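Local coordinates for protein malonate decarboxylase subunit alpha (Acinetobacter baumannii ATCC 17978, PDB 6MPR) that probably serves as the acyl-carrier-protein transferase subunit of malonate decarboxylase, exchanging acetyl for malonyl on the carrier so that malonate can be decarboxylated, at residues L31-Q36 and L52-T57; Q46-V51 and D73-S78. All blocks are in the same frame, centred on the assembly; numbering follows the deposited sequence.

How the contacts relate
Both contacts lie in the part of the chain built on an eight-stranded parallel sheet, their centres about 13 Å apart, and they share helix 48-55. Contact 1 joins the end of helix 22-34 to the C-terminal part of that helix; contact 2 joins its N-terminal part to helix 73-79. Along the chain the segments alternate (31-36, 46-51, 52-57, 73-78), and the shared helix meets its predecessor near one end and its successor near the other. Leu52 of contact 1 also reaches contact 2, its CD1 lying 3.8 Å from Ser78 CB. Tyr221 and Val223 of strand 221-224 touch contacts 1 and 2 respectively, consistent with three helices packing on one face of the sheet.

Contact 1 of 2, residues L31-Q36 and L52-T57; sequences LEMANQ and LETLIT
Leu55 holds CG anti to its carbonyl carbon (chi1 -65°); with CD1 continuing the chain (chi2 175°), it is the other methyl, CD2, that turns to Ala34. Thr54 sets OG1 beside its backbone N (chi1 -54°), which leaves CG2 anti to that N and aimed at the same turn. The two belong to a helix-helix contact in the α/β layer over a parallel sheet, between the end of helix 22-34 and the last turn of helix 48-55. Ala34 is the small residue at the centre: its CA lies 6.0 Å from that of Thr54, and its CB meets Leu55 CD2 at 3.5 Å. In one of its two conformers Leu31, one turn earlier, has CD1 4.1 Å from the same CD2. On the sheet side of these leucines, Tyr221 of strand 221-224 touches Leu31, Ala34 and Leu55.

On the more open side, Met33 rests its CB on Thr54 CG2; CE touches that methyl too in one of two conformers, bent at the last torsion, so this touch is less certain. The interface is thus apolar, and the threonine divides its two branches: OG1 is hydrogen-bonded to Lys50 O in its own helix, while CG2 packs 3.7 Å from Ala34 N.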
loop_
_atom_site.group_PDB
_atom_site.type_symbol
_atom_site.label_atom_id
_atom_site.label_comp_id
_atom_site.label_asym_id
_atom_site.label_seq_id
_atom_site.Cartn_x
_atom_site.Cartn_y
_atom_site.Cartn_z
ATOM N N LEU A 31 -30.898 -8.246 -9.026
ATOM C CA LEU A 31 -31.244 -8.951 -7.795
ATOM C C LEU A 31 -32.700 -9.398 -7.817
ATOM O O LEU A 31 -33.014 -10.520 -7.406
ATOM C CB LEU A 31 -30.973 -8.067 -6.575
ATOM C CG LEU A 31 -29.637 -8.215 -5.837
ATOM C CD1 LEU A 31 -28.495 -8.401 -6.815
ATOM C CD2 LEU A 31 -29.407 -6.976 -4.979
ATOM N N GLU A 32 -33.598 -8.538 -8.297
ATOM C CA GLU A 32 -35.015 -8.882 -8.315
ATOM C C GLU A 32 -35.268 -10.092 -9.200
ATOM O O GLU A 32 -36.026 -10.993 -8.829
ATOM C CB GLU A 32 -35.822 -7.677 -8.789
ATOM C CG GLU A 32 -37.247 -7.648 -8.358
ATOM C CD GLU A 32 -37.774 -6.235 -8.395
ATOM O OE1 GLU A 32 -37.734 -5.612 -9.482
ATOM O OE2 GLU A 32 -38.187 -5.732 -7.330
ATOM N N MET A 33 -34.606 -10.144 -10.358
ATOM C CA MET A 33 -34.776 -11.272 -11.266
ATOM C C MET A 33 -34.136 -12.536 -10.705
ATOM O O MET A 33 -34.709 -13.626 -10.807
ATOM C CB MET A 33 -34.187 -10.934 -12.634
ATOM C CG MET A 33 -35.125 -10.144 -13.537
ATOM S SD MET A 33 -34.382 -9.780 -15.138
ATOM C CE MET A 33 -33.517 -11.315 -15.461
ATOM N N ALA A 34 -32.954 -12.410 -10.102
ATOM C CA ALA A 34 -32.259 -13.579 -9.571
ATOM C C ALA A 34 -32.964 -14.157 -8.355
ATOM O O ALA A 34 -32.871 -15.365 -8.110
ATOM C CB ALA A 34 -30.813 -13.229 -9.208
ATOM N N ASN A 35 -33.655 -13.318 -7.579
ATOM C CA ASN A 35 -34.222 -13.765 -6.309
ATOM C C ASN A 35 -35.290 -14.832 -6.486
ATOM O O ASN A 35 -35.572 -15.574 -5.538
ATOM C CB ASN A 35 -34.810 -12.578 -5.535
ATOM C CG ASN A 35 -33.744 -11.744 -4.840
ATOM O OD1 ASN A 35 -32.611 -12.196 -4.616
ATOM N ND2 ASN A 35 -34.109 -10.518 -4.482
ATOM N N GLN A 36 -35.900 -14.925 -7.666
ATOM C CA GLN A 36 -36.855 -15.999 -7.896
ATOM C C GLN A 36 -36.202 -17.374 -7.827
ATOM O O GLN A 36 -36.910 -18.370 -7.637
ATOM C CB GLN A 36 -37.532 -15.827 -9.250
ATOM C CG GLN A 36 -36.654 -16.231 -10.418
ATOM C CD GLN A 36 -37.319 -15.979 -11.757
ATOM O OE1 GLN A 36 -38.278 -16.660 -12.123
ATOM N NE2 GLN A 36 -36.808 -14.993 -12.497
ATOM N N LEU A 52 -25.705 -17.047 -12.367
ATOM C CA LEU A 52 -24.605 -16.279 -12.968
ATOM C C LEU A 52 -25.047 -15.575 -14.247
ATOM O O LEU A 52 -24.696 -14.413 -14.477
ATOM C CB LEU A 52 -23.397 -17.182 -13.260
ATOM C CG LEU A 52 -22.631 -17.727 -12.055
ATOM C CD1 LEU A 52 -21.521 -18.683 -12.488
ATOM C CD2 LEU A 52 -22.036 -16.602 -11.210
ATOM N N GLU A 53 -25.796 -16.277 -15.106
ATOM C CA GLU A 53 -26.319 -15.692 -16.338
ATOM C C GLU A 53 -27.346 -14.593 -16.092
ATOM O O GLU A 53 -27.705 -13.874 -17.035
ATOM C CB GLU A 53 -26.947 -16.792 -17.192
ATOM C CG GLU A 53 -25.939 -17.750 -17.794
ATOM C CD GLU A 53 -26.589 -18.935 -18.476
ATOM O OE1 GLU A 53 -25.854 -19.685 -19.157
ATOM O OE2 GLU A 53 -27.827 -19.114 -18.347
ATOM N N THR A 54 -27.860 -14.485 -14.873
ATOM C CA THR A 54 -28.832 -13.464 -14.505
ATOM C C THR A 54 -28.159 -12.250 -13.884
ATOM O O THR A 54 -28.570 -11.112 -14.135
ATOM C CB THR A 54 -29.851 -14.045 -13.509
ATOM O OG1 THR A 54 -30.434 -15.225 -14.055
ATOM C CG2 THR A 54 -30.944 -13.034 -13.181
ATOM N N LEU A 55 -27.131 -12.474 -13.064
ATOM C CA LEU A 55 -26.483 -11.402 -12.315
ATOM C C LEU A 55 -25.351 -10.729 -13.084
ATOM O O LEU A 55 -25.020 -9.568 -12.798
ATOM C CB LEU A 55 -25.935 -11.948 -10.993
ATOM C CG LEU A 55 -27.008 -12.442 -10.025
ATOM C CD1 LEU A 55 -26.353 -13.053 -8.825
ATOM C CD2 LEU A 55 -27.907 -11.290 -9.606
ATOM N N ILE A 56 -24.733 -11.431 -14.017
ATOM C CA ILE A 56 -23.618 -10.899 -14.799
ATOM C C ILE A 56 -24.154 -10.442 -16.145
ATOM O O ILE A 56 -25.093 -11.038 -16.691
ATOM C CB ILE A 56 -22.500 -11.945 -14.974
ATOM C CG1 ILE A 56 -22.047 -12.494 -13.617
ATOM C CG2 ILE A 56 -21.310 -11.354 -15.740
ATOM C CD1 ILE A 56 -21.019 -13.588 -13.751
ATOM N N THR A 57 -23.594 -9.350 -16.659
ATOM C CA THR A 57 -23.982 -8.707 -17.909
ATOM C C THR A 57 -22.770 -8.669 -18.836
ATOM O O THR A 57 -21.644 -8.506 -18.353
ATOM C CB THR A 57 -24.480 -7.275 -17.629
ATOM O OG1 THR A 57 -25.441 -7.307 -16.565
ATOM C CG2 THR A 57 -25.139 -6.631 -18.858
#

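Contact 2 of 2, residues Q46-V51 and D73-S78; sequences QDIIKV and DFLSRS
Ile48 drives its branches between Phe74, Leu75 and Ser78 in a buried helix-helix contact of the α/β layer, where the first turn of helix 48-55 lies against helix 73-79. Its CG2 makes the closest approaches, 3.6 Å to Phe74 CZ and 3.3 Å to Ser78 OG. The methyl comes to the ring obliquely, and the two side chains run past each other in opposite directions. CG1 lies anti to the backbone N (chi1 -175°) and the chain then bends (chi2 62°), bringing CD1 to Leu75, whose chain it crosses at about a right angle; there Ile48 CD1 meets Leu75 CD2 at 3.9 Å. Ile49 adds a looser border, its CG1 packing near the carbonyl oxygen and CB of Ser78, the residue whose CA is nearest its own.

The second shell fixes Ser78 and Phe74. Ser78 OG donates to Phe74 O at 2.8 Å, tilted 33° from the carbonyl plane, and the same oxygen also accepts the helical bond from Ser78 N. Phe74 O thus takes two bonds, and the OG bond satisfies the buried hydroxyl within its own helix and sets OG above the rim of the Phe74 ring. Val223 of strand 221-224 lies against Ile48, Phe74 and Leu75, backing the cluster from the sheet.

Farther out, the Arg77 guanidinium has one face over Phe74 CA and presents its edge to Asp73 in a salt bridge one turn back. Asp226 is a second acidic partner, bound through Arg77 NH1, and Asp73 OD1 is held by Tyr230 N. Both Arg77 bonds to Asp73 converge on one atom from the same face of the carboxylate: OD2 takes NE at 3.2 Å and NH2 at 2.9 Å.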
loop_
_atom_site.group_PDB
_atom_site.type_symbol
_atom_site.label_atom_id
_atom_site.label_comp_id
_atom_site.label_asym_id
_atom_site.label_seq_id
_atom_site.Cartn_x
_atom_site.Cartn_y
_atom_site.Cartn_z
ATOM N N GLN A 46 -27.343 -26.269 -7.217
ATOM C CA GLN A 46 -27.698 -26.742 -8.547
ATOM C C GLN A 46 -28.056 -25.608 -9.502
ATOM O O GLN A 46 -28.060 -25.820 -10.719
ATOM C CB GLN A 46 -28.862 -27.736 -8.441
ATOM C CG GLN A 46 -30.060 -27.237 -7.630
ATOM C CD GLN A 46 -29.936 -27.486 -6.126
ATOM O OE1 GLN A 46 -28.842 -27.499 -5.569
ATOM N NE2 GLN A 46 -31.079 -27.681 -5.467
ATOM N N ASP A 47 -28.349 -24.411 -8.989
ATOM C CA ASP A 47 -28.865 -23.327 -9.817
ATOM C C ASP A 47 -27.840 -22.238 -10.108
ATOM O O ASP A 47 -28.216 -21.152 -10.559
ATOM C CB ASP A 47 -30.092 -22.699 -9.153
ATOM C CG ASP A 47 -31.221 -23.689 -8.964
ATOM O OD1 ASP A 47 -31.416 -24.565 -9.841
ATOM O OD2 ASP A 47 -31.914 -23.591 -7.936
ATOM N N ILE A 48 -26.558 -22.509 -9.885
ATOM C CA ILE A 48 -25.546 -21.458 -9.944
ATOM C C ILE A 48 -25.388 -20.910 -11.362
ATOM O O ILE A 48 -25.210 -19.703 -11.549
ATOM C CB ILE A 48 -24.214 -21.984 -9.370
ATOM C CG1 ILE A 48 -23.152 -20.868 -9.299
ATOM C CG2 ILE A 48 -23.690 -23.180 -10.171
ATOM C CD1 ILE A 48 -23.523 -19.717 -8.400
ATOM N N ILE A 49 -25.467 -21.769 -12.385
ATOM C CA ILE A 49 -25.194 -21.302 -13.747
ATOM C C ILE A 49 -26.272 -20.330 -14.208
ATOM O O ILE A 49 -25.975 -19.263 -14.757
ATOM C CB ILE A 49 -25.054 -22.483 -14.719
ATOM C CG1 ILE A 49 -23.712 -23.188 -14.502
ATOM C CG2 ILE A 49 -25.179 -21.974 -16.163
ATOM C CD1 ILE A 49 -23.656 -24.598 -15.069
ATOM N N LYS A 50 -27.535 -20.672 -13.969
ATOM C CA LYS A 50 -28.624 -19.775 -14.328
ATOM C C LYS A 50 -28.517 -18.463 -13.568
ATOM O O LYS A 50 -28.781 -17.391 -14.122
ATOM C CB LYS A 50 -29.973 -20.444 -14.056
ATOM C CG LYS A 50 -31.175 -19.590 -14.430
ATOM C CD LYS A 50 -31.376 -19.546 -15.944
ATOM C CE LYS A 50 -32.626 -18.775 -16.326
ATOM N NZ LYS A 50 -32.834 -18.781 -17.799
ATOM N N VAL A 51 -28.107 -18.522 -12.300
ATOM C CA VAL A 51 -28.018 -17.289 -11.526
ATOM C C VAL A 51 -26.851 -16.427 -12.019
ATOM O O VAL A 51 -26.970 -15.198 -12.095
ATOM C CB VAL A 51 -27.913 -17.605 -10.022
ATOM C CG1 VAL A 51 -27.592 -16.337 -9.242
ATOM C CG2 VAL A 51 -29.224 -18.224 -9.516
ATOM N N ASP A 73 -13.157 -22.127 -7.033
ATOM C CA ASP A 73 -13.145 -22.956 -8.241
ATOM C C ASP A 73 -14.531 -23.452 -8.637
ATOM O O ASP A 73 -14.761 -23.740 -9.817
ATOM C CB ASP A 73 -12.184 -24.136 -8.077
ATOM C CG ASP A 73 -12.645 -25.146 -7.048
ATOM O OD1 ASP A 73 -12.698 -24.813 -5.834
ATOM O OD2 ASP A 73 -12.971 -26.282 -7.455
ATOM N N PHE A 74 -15.461 -23.551 -7.687
ATOM C CA PHE A 74 -16.843 -23.828 -8.067
ATOM C C PHE A 74 -17.408 -22.690 -8.907
ATOM O O PHE A 74 -18.043 -22.927 -9.946
ATOM C CB PHE A 74 -17.682 -24.062 -6.811
ATOM C CG PHE A 74 -19.140 -24.269 -7.070
ATOM C CD1 PHE A 74 -19.584 -25.359 -7.805
ATOM C CD2 PHE A 74 -20.066 -23.391 -6.552
ATOM C CE1 PHE A 74 -20.947 -25.560 -8.021
ATOM C CE2 PHE A 74 -21.418 -23.575 -6.775
ATOM C CZ PHE A 74 -21.856 -24.665 -7.506
ATOM N N LEU A 75 -17.150 -21.445 -8.504
ATOM C CA LEU A 75 -17.658 -20.315 -9.285
ATOM C C LEU A 75 -16.956 -20.208 -10.634
ATOM O O LEU A 75 -17.606 -19.933 -11.648
ATOM C CB LEU A 75 -17.515 -19.002 -8.499
ATOM C CG LEU A 75 -18.325 -18.896 -7.206
ATOM C CD1 LEU A 75 -18.110 -17.528 -6.512
ATOM C CD2 LEU A 75 -19.801 -19.169 -7.459
ATOM N N SER A 76 -15.639 -20.438 -10.675
ATOM C CA SER A 76 -14.934 -20.343 -11.952
ATOM C C SER A 76 -15.331 -21.479 -12.892
ATOM O O SER A 76 -15.542 -21.239 -14.085
ATOM C CB SER A 76 -13.416 -20.298 -11.738
ATOM O OG SER A 76 -12.940 -21.433 -11.034
ATOM N N ARG A 77 -15.462 -22.714 -12.382
ATOM C CA ARG A 77 -15.924 -23.811 -13.234
ATOM C C ARG A 77 -17.338 -23.545 -13.733
ATOM O O ARG A 77 -17.669 -23.852 -14.889
ATOM C CB ARG A 77 -15.868 -25.150 -12.484
ATOM C CG ARG A 77 -14.458 -25.707 -12.277
ATOM C CD ARG A 77 -14.474 -27.078 -11.578
ATOM N NE ARG A 77 -14.553 -26.970 -10.117
ATOM C CZ ARG A 77 -15.637 -27.285 -9.405
ATOM N NH1 ARG A 77 -16.731 -27.726 -10.013
ATOM N NH2 ARG A 77 -15.633 -27.167 -8.082
ATOM N N SER A 78 -18.184 -22.962 -12.875
ATOM C CA SER A 78 -19.558 -22.672 -13.274
ATOM C C SER A 78 -19.595 -21.556 -14.309
ATOM O O SER A 78 -20.308 -21.654 -15.314
ATOM C CB SER A 78 -20.410 -22.303 -12.048
ATOM O OG SER A 78 -20.530 -23.378 -11.115
#